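Local coordinates for D-aminopeptidase (Burkholderia sp. LK4, PDB 5TZB), which probably cleaves beta-amino acid residues from the N termini of peptides and amides, as an Ntn-type hydrolase of peptidase family S58, at residues Ala112-Asn115 / Ala121-Asp124; Met142-Glu147 / Ile300-Ala305; Leu228-Tyr233 / Asp376-Val381; Leu26-Gly31 / Ala372-Ala377. One frame throughout, in Å; residues are numbered along the deposited sequence.

How the interactions relate
From the N terminus, the loop at 26-31 is the first partner met, and interaction 4 joins it to helix 371-380, closing the widest loop of the four. Nested inside are interaction 1, a short closure between strand 111-115 and helix 119-129, and interaction 2, which opens on strand 144-148 and closes on strand 298-305. Interaction 1 finishes before interaction 2 begins, and the two touch because their strands are sheet neighbours. Interaction 3 starts at 228-233, within the loop of interaction 2, but ends at 376-381, so the two cross. Interactions 3 and 4 share Asp376 and Ala377 and bring two loops to one C-terminal helix.

Interaction 1 (Ala112-Asn115 / Ala121-Asp124); sequences AYTN and AVRD
Just beyond Val122, whose methyls pack on Ala112 and Thr114, OD1 of Asp124 is gripped by two donors: NH1 of Arg123 in a salt bridge of 2.9 Å, and the backbone N of Gly120 of the second subunit. The N-H of the arginine points almost straight at this oxygen (172°). NH1 lies on the syn side of the carboxylate but 31° out of its plane, whereas the acceptor sits in the guanidinium plane. OD2 of Asp124 receives the backbone N of Ala121 of that same neighbouring subunit, and Arg123 also reaches Asp94 and Thr116 there, so this charged side of helix 119-129 belongs to the subunit interface.

The inward side is apolar. With CG1 anti to the backbone N (chi1 166°), Val122 spreads its two methyls along the strand. CG1 takes the methyl of Ala112, CB to CG1 being 3.8 Å, and CG2 meets CG2 of Thr114, also at 3.8 Å, tip to tip. Ala112 and Thr114 are two residues apart on strand 111-115 and therefore present the same face, which one valine spans. The methyl of Thr114 is turned to the helix while its OG1 bonds to the carbonyl O of Gly66 on the adjoining strand, which satisfies the buried hydroxyl and fixes its rotation. Val145 of strand 144-148 also touches Val122 and Thr114. Strand 111-115, helix 119-129 and parallel strand 144-148 thus form a beta-alpha-beta crossover, its helix laid on the sheet through Val122, packed on Ala112 and Thr114.

Interaction 2 (Met142-Glu147 / Ile300-Ala305); sequences MPVVME and IFLAFA
Val144 opens the contact, its CG1 lying 4.0 Å from CD2 of Leu302. The valine holds that methyl anti to its backbone nitrogen (chi1 175°), and the two side chains meet at a slant, methyl against methyl. Two residues on, along the same face of strand 144-148, Met146 makes the broader contact. Its chain runs extended as far as SD and then bends at the last torsion (chi3 -77°), which gives it two distinct points of touch. SD rests 4.2 Å from CG2 of Ile300, and CE swings over to Leu302, reaching its CD2 at 4.1 Å. Met146 and Leu302 cross at roughly a right angle. The single methyl CD2 of Leu302 is therefore shared between CG1 of Val144 and CE of Met146, and all four touching side chains are buried. Glu147, next in sequence, starts out away from strand 300-305. Its carboxylate oxygens bond to Thr116 and to the backbone N of Asp94, so both are bonded outside this apolar layer.

The two strands face one another without exchanging hydrogen bonds. Their axes run at 146° to each other; the 9.1 Å spacing without hydrogen bonds is that of strands in two sheets packed face to face. On the far side of one sheet, Pro143 and Val145 meet helix 119-129; on the far side of the other, Phe301, Ala303 and Ala305 lie against helix 272-289. Helix, sheet, sheet and helix are stacked in layers, a sandwich like that of the Ntn hydrolases, with Met146 and Leu302 between its two sheets.

Interaction 3 (Leu228-Tyr233 / Asp376-Val381); sequences LRVAGY and DALREV
Tyr233 turns its ring edge to Val381, with CD1 lying 3.6 Å from the carbonyl O of Val381 and that oxygen close to the ring plane. CB of the tyrosine is touched by two methyls, CG2 of Val381 at 3.9 Å and, from a direction roughly at right angles, CD2 of Leu378 at 4.0 Å. Leu378 approaches the ring obliquely. Its CG stands anti to the carbonyl carbon (chi1 -82°); CD1 takes the extended branch, and the other methyl, CD2, is the one that meets the turn at 228-233. There CD2 of Leu378 comes 3.7 Å from the carbonyl O of Val230 and also touches the CB of that valine. One leucine methyl thus meets both ends of the turn, while Val381, the first residue to leave helical geometry, meets Tyr233 at CB and at the ring edge.

The bend is closed by its own backbone bonds. Val230 to Tyr233 form a type I' turn with reciprocal bonds, N of each residue to O of the other, both 3.1 Å; Ala231 and Gly232 occupy the corner with positive phi.

The ring also has partners beyond this pair of segments. Trp383 packs edge-to-face with Tyr233. The hydroxyl of Tyr233 bonds to the carbonyl O of Val381 of the third subunit, whose own Tyr233 returns the bond to Val381 here, and the two tyrosine rings meet with planes about 75° apart. Val381 O consequently faces a ring edge within its chain and the Tyr233 hydroxyl of the third subunit. The arrangement is a type I' turn docked on a helix C terminus, doubled reciprocally across a subunit interface.

Interaction 4 (Leu26-Gly31 / Ala372-Ala377); sequences LGIRIG and ARLLDA
Ile28 lays its terminal methyl on Leu374, with CD1 3.7 Å from CD2 of the leucine and also near its CG. The isoleucine reaches that far because its outer chain is extended (chi2 165°), which carries CD1 off the loop and toward helix 371-380; the two side chains run obliquely past each other. The same CD1 touches Leu375, whose CD2 lies 4.2 Å away, so one methyl rests on two consecutive residues of the helix.

Leu375 adds a second contact. Its CD2 sits 3.7 Å from the carbonyl O of Leu26 and 4.2 Å from the CB of Leu26, close to where the two backbones come nearest, with the CA atoms of Leu26 and Leu375 7.8 Å apart. Gly27, with positive phi, lets the chain turn between Leu26 and Ile28, both of which direct their side chains at the helix. Leu374 also touches Val354 of helix 331-355, and Leu378, one turn farther along, touches Ile28. Arg373 takes another direction, into a salt bridge with Glu367.

No hydrogen bond or salt bridge joins 26-31 to 372-377. Between these two segments the contact is van der Waals packing, mostly of methyl groups, so the pairing of N-terminal loop and C-terminal helix here rests on shape fit and on the burial of Ile28 and Leu374, with no directional bond across it.

Interaction 1 (Ala112-Asn115 / Ala121-Asp124)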
loop_
_atom_site.group_PDB
_atom_site.type_symbol
_atom_site.label_atom_id
_atom_site.label_comp_id
_atom_site.label_asym_id
_atom_site.label_seq_id
_atom_site.Cartn_x
_atom_site.Cartn_y
_atom_site.Cartn_z
ATOM N N ALA C 112 -0.341 21.349 9.603
ATOM C CA ALA C 112 -0.292 21.712 11.005
ATOM C C ALA C 112 0.076 20.502 11.875
ATOM O O ALA C 112 -0.261 19.358 11.556
ATOM C CB ALA C 112 -1.606 22.323 11.443
ATOM N N TYR C 113 0.850 20.773 12.924
ATOM C CA TYR C 113 1.161 19.813 13.975
ATOM C C TYR C 113 0.454 20.217 15.265
ATOM O O TYR C 113 0.482 21.392 15.621
ATOM C CB TYR C 113 2.660 19.770 14.269
ATOM C CG TYR C 113 3.595 19.317 13.174
ATOM C CD1 TYR C 113 3.133 18.727 12.009
ATOM C CD2 TYR C 113 4.968 19.473 13.332
ATOM C CE1 TYR C 113 4.025 18.310 11.020
ATOM C CE2 TYR C 113 5.857 19.062 12.362
ATOM C CZ TYR C 113 5.386 18.485 11.215
ATOM O OH TYR C 113 6.292 18.079 10.262
ATOM N N THR C 114 -0.127 19.266 15.993
ATOM C CA THR C 114 -0.651 19.575 17.326
ATOM C C THR C 114 -0.678 18.299 18.188
ATOM O O THR C 114 -0.008 17.336 17.861
ATOM C CB THR C 114 -2.049 20.225 17.236
ATOM O OG1 THR C 114 -2.452 20.707 18.523
ATOM C CG2 THR C 114 -3.076 19.255 16.690
ATOM N N ASN C 115 -1.424 18.290 19.292
ATOM C CA ASN C 115 -1.543 17.078 20.106
ATOM C C ASN C 115 -2.692 16.187 19.622
ATOM O O ASN C 115 -3.543 16.645 18.863
ATOM C CB ASN C 115 -1.745 17.427 21.580
ATOM C CG ASN C 115 -3.101 18.056 21.844
ATOM O OD1 ASN C 115 -4.117 17.360 21.909
ATOM N ND2 ASN C 115 -3.122 19.372 22.020
ATOM N N ALA C 121 -10.222 19.963 15.868
ATOM C CA ALA C 121 -10.449 21.393 16.040
ATOM C C ALA C 121 -9.481 22.184 15.144
ATOM O O ALA C 121 -9.871 23.158 14.507
ATOM C CB ALA C 121 -10.291 21.799 17.515
ATOM N N VAL C 122 -8.227 21.749 15.094
ATOM C CA VAL C 122 -7.227 22.387 14.241
ATOM C C VAL C 122 -7.568 22.228 12.763
ATOM O O VAL C 122 -7.479 23.190 11.985
ATOM C CB VAL C 122 -5.807 21.819 14.514
ATOM C CG1 VAL C 122 -4.827 22.231 13.411
ATOM C CG2 VAL C 122 -5.318 22.251 15.920
ATOM N N ARG C 123 -7.989 21.030 12.381
ATOM C CA ARG C 123 -8.332 20.771 10.992
ATOM C C ARG C 123 -9.494 21.651 10.528
ATOM O O ARG C 123 -9.419 22.278 9.473
ATOM C CB ARG C 123 -8.692 19.300 10.792
ATOM C CG ARG C 123 -8.991 18.910 9.343
ATOM C CD ARG C 123 -10.467 18.634 9.146
ATOM N NE ARG C 123 -10.744 18.106 7.819
ATOM C CZ ARG C 123 -11.913 18.203 7.194
ATOM N NH1 ARG C 123 -12.937 18.814 7.774
ATOM N NH2 ARG C 123 -12.052 17.669 5.990
ATOM N N ASP C 124 -10.566 21.698 11.313
ATOM C CA ASP C 124 -11.738 22.460 10.896
ATOM C C ASP C 124 -11.477 23.963 10.975
ATOM O O ASP C 124 -12.117 24.746 10.269
ATOM C CB ASP C 124 -12.966 22.052 11.712
ATOM C CG ASP C 124 -13.580 20.733 11.215
ATOM O OD1 ASP C 124 -12.908 20.025 10.429
ATOM O OD2 ASP C 124 -14.730 20.406 11.604
#

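Interaction 2 (Met142-Glu147 / Ile300-Ala305)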
loop_
_atom_site.group_PDB
_atom_site.type_symbol
_atom_site.label_atom_id
_atom_site.label_comp_id
_atom_site.label_asym_id
_atom_site.label_seq_id
_atom_site.Cartn_x
_atom_site.Cartn_y
_atom_site.Cartn_z
ATOM N N MET C 142 -9.423 20.009 2.450
ATOM C CA MET C 142 -8.927 18.841 3.186
ATOM C C MET C 142 -7.526 19.094 3.778
ATOM O O MET C 142 -6.525 18.594 3.246
ATOM C CB MET C 142 -8.910 17.612 2.269
ATOM C CG MET C 142 -10.307 17.174 1.757
ATOM S SD MET C 142 -10.238 15.767 0.635
ATOM C CE MET C 142 -9.416 16.504 -0.787
ATOM N N PRO C 143 -7.449 19.878 4.869
ATOM C CA PRO C 143 -6.155 20.218 5.490
ATOM C C PRO C 143 -5.384 19.014 6.062
ATOM O O PRO C 143 -5.980 18.032 6.515
ATOM C CB PRO C 143 -6.543 21.186 6.614
ATOM C CG PRO C 143 -7.951 21.681 6.251
ATOM C CD PRO C 143 -8.583 20.522 5.548
ATOM N N VAL C 144 -4.058 19.094 6.027
ATOM C CA VAL C 144 -3.226 18.053 6.606
ATOM C C VAL C 144 -2.858 18.429 8.033
ATOM O O VAL C 144 -2.180 19.428 8.266
ATOM C CB VAL C 144 -1.937 17.809 5.783
ATOM C CG1 VAL C 144 -1.024 16.783 6.497
ATOM C CG2 VAL C 144 -2.285 17.325 4.356
ATOM N N VAL C 145 -3.323 17.637 8.992
ATOM C CA VAL C 145 -2.997 17.872 10.386
ATOM C C VAL C 145 -2.435 16.575 10.935
ATOM O O VAL C 145 -2.990 15.500 10.684
ATOM C CB VAL C 145 -4.212 18.327 11.211
ATOM C CG1 VAL C 145 -3.806 18.601 12.661
ATOM C CG2 VAL C 145 -4.821 19.579 10.602
ATOM N N MET C 146 -1.295 16.670 11.621
ATOM C CA MET C 146 -0.653 15.505 12.210
ATOM C C MET C 146 -0.429 15.783 13.684
ATOM O O MET C 146 -0.603 16.917 14.127
ATOM C CB MET C 146 0.646 15.186 11.475
ATOM C CG MET C 146 0.397 14.746 10.026
ATOM S SD MET C 146 1.900 14.421 9.093
ATOM C CE MET C 146 2.429 16.099 8.751
ATOM N N GLU C 147 -0.057 14.758 14.454
ATOM C CA GLU C 147 -0.028 14.902 15.899
ATOM C C GLU C 147 0.980 14.001 16.594
ATOM O O GLU C 147 1.414 12.995 16.034
ATOM C CB GLU C 147 -1.418 14.615 16.484
ATOM C CG GLU C 147 -1.981 13.229 16.159
ATOM C CD GLU C 147 -1.381 12.098 17.017
ATOM O OE1 GLU C 147 -0.903 12.361 18.146
ATOM O OE2 GLU C 147 -1.403 10.938 16.551
ATOM N N ILE C 300 4.828 8.985 11.350
ATOM C CA ILE C 300 4.123 9.313 10.115
ATOM C C ILE C 300 4.834 10.434 9.369
ATOM O O ILE C 300 5.104 11.498 9.941
ATOM C CB ILE C 300 2.654 9.694 10.430
ATOM C CG1 ILE C 300 1.952 8.507 11.095
ATOM C CG2 ILE C 300 1.918 10.173 9.181
ATOM C CD1 ILE C 300 0.540 8.806 11.603
ATOM N N PHE C 301 5.147 10.187 8.098
ATOM C CA PHE C 301 6.022 11.074 7.337
ATOM C C PHE C 301 5.360 11.653 6.082
ATOM O O PHE C 301 4.699 10.940 5.328
ATOM C CB PHE C 301 7.300 10.332 6.912
ATOM C CG PHE C 301 7.916 9.483 7.998
ATOM C CD1 PHE C 301 7.978 9.922 9.309
ATOM C CD2 PHE C 301 8.442 8.225 7.688
ATOM C CE1 PHE C 301 8.549 9.116 10.305
ATOM C CE2 PHE C 301 9.013 7.418 8.682
ATOM C CZ PHE C 301 9.071 7.866 9.981
ATOM N N LEU C 302 5.582 12.940 5.853
ATOM C CA LEU C 302 5.053 13.637 4.689
ATOM C C LEU C 302 6.183 14.342 3.983
ATOM O O LEU C 302 7.046 14.923 4.632
ATOM C CB LEU C 302 3.981 14.647 5.096
ATOM C CG LEU C 302 3.432 15.622 4.046
ATOM C CD1 LEU C 302 2.694 14.901 2.953
ATOM C CD2 LEU C 302 2.506 16.612 4.724
ATOM N N ALA C 303 6.184 14.265 2.659
ATOM C CA ALA C 303 7.125 15.010 1.838
ATOM C C ALA C 303 6.386 15.781 0.739
ATOM O O ALA C 303 5.503 15.234 0.080
ATOM C CB ALA C 303 8.145 14.087 1.234
ATOM N N PHE C 304 6.723 17.052 0.562
ATOM C CA PHE C 304 6.180 17.813 -0.568
ATOM C C PHE C 304 7.285 18.542 -1.333
ATOM O O PHE C 304 8.341 18.883 -0.779
ATOM C CB PHE C 304 5.081 18.790 -0.113
ATOM C CG PHE C 304 5.576 19.966 0.702
ATOM C CD1 PHE C 304 5.956 21.159 0.089
ATOM C CD2 PHE C 304 5.606 19.895 2.088
ATOM C CE1 PHE C 304 6.398 22.236 0.840
ATOM C CE2 PHE C 304 6.042 20.972 2.845
ATOM C CZ PHE C 304 6.443 22.147 2.216
ATOM N N ALA C 305 7.024 18.785 -2.614
ATOM C CA ALA C 305 7.996 19.411 -3.493
ATOM C C ALA C 305 7.423 20.699 -4.087
ATOM O O ALA C 305 6.241 20.751 -4.436
ATOM C CB ALA C 305 8.400 18.440 -4.596
#

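Interaction 3 (Leu228-Tyr233 / Asp376-Val381)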
loop_
_atom_site.group_PDB
_atom_site.type_symbol
_atom_site.label_atom_id
_atom_site.label_comp_id
_atom_site.label_asym_id
_atom_site.label_seq_id
_atom_site.Cartn_x
_atom_site.Cartn_y
_atom_site.Cartn_z
ATOM N N LEU C 228 19.272 6.288 22.379
ATOM C CA LEU C 228 19.690 7.563 21.779
ATOM C C LEU C 228 21.075 7.481 21.114
ATOM O O LEU C 228 22.040 7.026 21.733
ATOM C CB LEU C 228 19.704 8.673 22.833
ATOM C CG LEU C 228 20.179 10.050 22.353
ATOM C CD1 LEU C 228 19.314 10.623 21.221
ATOM C CD2 LEU C 228 20.310 11.032 23.522
ATOM N N ARG C 229 21.161 7.895 19.849
ATOM C CA ARG C 229 22.447 7.969 19.158
ATOM C C ARG C 229 22.586 9.318 18.450
ATOM O O ARG C 229 21.658 9.786 17.796
ATOM C CB ARG C 229 22.617 6.814 18.156
ATOM C CG ARG C 229 22.379 5.413 18.735
ATOM C CD ARG C 229 23.134 4.306 17.975
ATOM N NE ARG C 229 23.024 4.440 16.522
ATOM C CZ ARG C 229 23.327 3.484 15.643
ATOM N NH1 ARG C 229 23.738 2.293 16.053
ATOM N NH2 ARG C 229 23.206 3.721 14.344
ATOM N N VAL C 230 23.749 9.948 18.603
ATOM C CA VAL C 230 24.009 11.269 18.030
ATOM C C VAL C 230 25.217 11.216 17.108
ATOM O O VAL C 230 26.333 10.925 17.559
ATOM C CB VAL C 230 24.252 12.335 19.130
ATOM C CG1 VAL C 230 24.638 13.675 18.509
ATOM C CG2 VAL C 230 23.020 12.490 19.993
ATOM N N ALA C 231 24.991 11.518 15.833
ATOM C CA ALA C 231 25.995 11.347 14.779
ATOM C C ALA C 231 26.511 9.913 14.794
ATOM O O ALA C 231 27.694 9.667 14.538
ATOM C CB ALA C 231 27.142 12.330 14.932
ATOM N N GLY C 232 25.625 8.989 15.154
ATOM C CA GLY C 232 25.935 7.573 15.205
ATOM C C GLY C 232 26.437 7.042 16.538
ATOM O O GLY C 232 26.340 5.842 16.793
ATOM N N TYR C 233 26.960 7.923 17.395
ATOM C CA TYR C 233 27.597 7.500 18.650
ATOM C C TYR C 233 26.591 7.157 19.741
ATOM O O TYR C 233 25.625 7.886 19.941
ATOM C CB TYR C 233 28.561 8.584 19.138
ATOM C CG TYR C 233 29.789 8.704 18.263
ATOM C CD1 TYR C 233 30.982 8.092 18.625
ATOM C CD2 TYR C 233 29.752 9.413 17.068
ATOM C CE1 TYR C 233 32.114 8.188 17.823
ATOM C CE2 TYR C 233 30.875 9.507 16.260
ATOM C CZ TYR C 233 32.054 8.892 16.652
ATOM O OH TYR C 233 33.174 8.975 15.859
ATOM N N ASP C 376 29.710 15.972 26.787
ATOM C CA ASP C 376 30.416 15.028 27.664
ATOM C C ASP C 376 30.169 13.579 27.305
ATOM O O ASP C 376 31.078 12.745 27.356
ATOM C CB ASP C 376 30.033 15.219 29.136
ATOM C CG ASP C 376 30.652 16.454 29.745
ATOM O OD1 ASP C 376 31.614 16.986 29.157
ATOM O OD2 ASP C 376 30.190 16.872 30.830
ATOM N N ALA C 377 28.914 13.261 27.029
ATOM C CA ALA C 377 28.557 11.901 26.687
ATOM C C ALA C 377 29.181 11.511 25.345
ATOM O O ALA C 377 29.638 10.387 25.182
ATOM C CB ALA C 377 27.059 11.743 26.678
ATOM N N LEU C 378 29.198 12.435 24.389
ATOM C CA LEU C 378 29.838 12.184 23.095
ATOM C C LEU C 378 31.329 11.855 23.273
ATOM O O LEU C 378 31.850 10.911 22.660
ATOM C CB LEU C 378 29.671 13.386 22.164
ATOM C CG LEU C 378 28.318 13.418 21.447
ATOM C CD1 LEU C 378 28.077 14.767 20.843
ATOM C CD2 LEU C 378 28.251 12.329 20.394
ATOM N N ARG C 379 32.010 12.629 24.120
ATOM C CA ARG C 379 33.426 12.391 24.358
ATOM C C ARG C 379 33.665 11.040 25.001
ATOM O O ARG C 379 34.554 10.309 24.579
ATOM C CB ARG C 379 34.014 13.475 25.265
ATOM C CG ARG C 379 35.420 13.150 25.764
ATOM C CD ARG C 379 35.892 14.170 26.787
ATOM N NE ARG C 379 37.296 13.997 27.166
ATOM C CZ ARG C 379 38.303 14.669 26.615
ATOM N NH1 ARG C 379 39.552 14.457 27.021
ATOM N NH2 ARG C 379 38.062 15.550 25.653
ATOM N N GLU C 380 32.800 10.680 25.943
ATOM C CA GLU C 380 32.910 9.432 26.695
ATOM C C GLU C 380 32.859 8.191 25.814
ATOM O O GLU C 380 33.473 7.169 26.152
ATOM C CB GLU C 380 31.792 9.361 27.749
ATOM C CG GLU C 380 31.795 8.114 28.638
ATOM C CD GLU C 380 30.809 8.219 29.799
ATOM O OE1 GLU C 380 30.266 9.324 30.028
ATOM O OE2 GLU C 380 30.558 7.194 30.473
ATOM N N VAL C 381 32.129 8.269 24.704
ATOM C CA VAL C 381 32.028 7.140 23.778
ATOM C C VAL C 381 32.871 7.332 22.515
ATOM O O VAL C 381 32.648 6.659 21.506
ATOM C CB VAL C 381 30.563 6.873 23.345
ATOM C CG1 VAL C 381 29.747 6.368 24.514
ATOM C CG2 VAL C 381 29.939 8.125 22.759
#

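Interaction 4 (Leu26-Gly31 / Ala372-Ala377)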
loop_
_atom_site.group_PDB
_atom_site.type_symbol
_atom_site.label_atom_id
_atom_site.label_comp_id
_atom_site.label_asym_id
_atom_site.label_seq_id
_atom_site.Cartn_x
_atom_site.Cartn_y
_atom_site.Cartn_z
ATOM N N LEU C 26 27.568 23.404 18.314
ATOM C CA LEU C 26 28.340 22.730 19.347
ATOM C C LEU C 26 29.525 21.990 18.736
ATOM O O LEU C 26 30.287 21.329 19.439
ATOM C CB LEU C 26 27.461 21.747 20.117
ATOM C CG LEU C 26 26.211 22.335 20.764
ATOM C CD1 LEU C 26 25.403 21.250 21.473
ATOM C CD2 LEU C 26 26.611 23.443 21.718
ATOM N N GLY C 27 29.660 22.101 17.418
ATOM C CA GLY C 27 30.695 21.398 16.685
ATOM C C GLY C 27 30.283 19.979 16.343
ATOM O O GLY C 27 31.077 19.207 15.809
ATOM N N ILE C 28 29.023 19.644 16.615
ATOM C CA ILE C 28 28.510 18.322 16.283
ATOM C C ILE C 28 27.944 18.340 14.884
ATOM O O ILE C 28 26.928 18.981 14.628
ATOM C CB ILE C 28 27.406 17.858 17.252
ATOM C CG1 ILE C 28 27.901 17.918 18.696
ATOM C CG2 ILE C 28 26.944 16.451 16.886
ATOM C CD1 ILE C 28 26.783 17.831 19.707
ATOM N N ARG C 29 28.594 17.609 13.986
ATOM C CA ARG C 29 28.184 17.601 12.597
ATOM C C ARG C 29 27.506 16.283 12.261
ATOM O O ARG C 29 28.098 15.218 12.404
ATOM C CB ARG C 29 29.387 17.819 11.693
ATOM C CG ARG C 29 29.908 19.244 11.660
ATOM C CD ARG C 29 31.103 19.357 10.714
ATOM N NE ARG C 29 30.719 19.024 9.338
ATOM C CZ ARG C 29 30.872 17.828 8.766
ATOM N NH1 ARG C 29 31.401 16.815 9.450
ATOM N NH2 ARG C 29 30.478 17.643 7.510
ATOM N N ILE C 30 26.268 16.372 11.788
ATOM C CA ILE C 30 25.483 15.202 11.421
ATOM C C ILE C 30 25.582 14.918 9.933
ATOM O O ILE C 30 25.285 15.785 9.115
ATOM C CB ILE C 30 23.983 15.383 11.767
ATOM C CG1 ILE C 30 23.776 15.686 13.260
ATOM C CG2 ILE C 30 23.195 14.159 11.330
ATOM C CD1 ILE C 30 24.162 14.570 14.179
ATOM N N GLY C 31 26.024 13.714 9.587
ATOM C CA GLY C 31 26.144 13.336 8.199
ATOM C C GLY C 31 27.242 14.122 7.511
ATOM O O GLY C 31 28.079 14.749 8.171
ATOM N N ALA C 372 26.069 20.749 27.451
ATOM C CA ALA C 372 27.328 20.286 28.020
ATOM C C ALA C 372 27.288 18.788 28.297
ATOM O O ALA C 372 28.287 18.080 28.123
ATOM C CB ALA C 372 27.652 21.059 29.299
ATOM N N ARG C 373 26.134 18.315 28.757
ATOM C CA ARG C 373 25.962 16.908 29.088
ATOM C C ARG C 373 26.045 16.039 27.821
ATOM O O ARG C 373 26.550 14.906 27.863
ATOM C CB ARG C 373 24.640 16.705 29.829
ATOM C CG ARG C 373 24.437 15.306 30.368
ATOM C CD ARG C 373 23.454 15.305 31.533
ATOM N NE ARG C 373 22.158 15.866 31.158
ATOM C CZ ARG C 373 21.128 16.002 31.992
ATOM N NH1 ARG C 373 21.231 15.596 33.253
ATOM N NH2 ARG C 373 19.985 16.519 31.561
ATOM N N LEU C 374 25.524 16.561 26.709
ATOM C CA LEU C 374 25.623 15.886 25.416
ATOM C C LEU C 374 27.080 15.831 24.944
ATOM O O LEU C 374 27.574 14.783 24.525
ATOM C CB LEU C 374 24.768 16.601 24.361
ATOM C CG LEU C 374 24.868 16.105 22.914
ATOM C CD1 LEU C 374 24.491 14.631 22.795
ATOM C CD2 LEU C 374 24.024 16.955 21.980
ATOM N N LEU C 375 27.767 16.965 25.020
ATOM C CA LEU C 375 29.173 17.012 24.627
ATOM C C LEU C 375 29.998 16.046 25.481
ATOM O O LEU C 375 30.856 15.339 24.944
ATOM C CB LEU C 375 29.720 18.441 24.719
ATOM C CG LEU C 375 29.260 19.414 23.625
ATOM C CD1 LEU C 375 29.654 20.832 23.972
ATOM C CD2 LEU C 375 29.855 19.029 22.263
ATOM N N ASP C 376 29.710 15.972 26.787
ATOM C CA ASP C 376 30.416 15.028 27.664
ATOM C C ASP C 376 30.169 13.579 27.305
ATOM O O ASP C 376 31.078 12.745 27.356
ATOM C CB ASP C 376 30.033 15.219 29.136
ATOM C CG ASP C 376 30.652 16.454 29.745
ATOM O OD1 ASP C 376 31.614 16.986 29.157
ATOM O OD2 ASP C 376 30.190 16.872 30.830
ATOM N N ALA C 377 28.914 13.261 27.029
ATOM C CA ALA C 377 28.557 11.901 26.687
ATOM C C ALA C 377 29.181 11.511 25.345
ATOM O O ALA C 377 29.638 10.387 25.182
ATOM C CB ALA C 377 27.059 11.743 26.678
#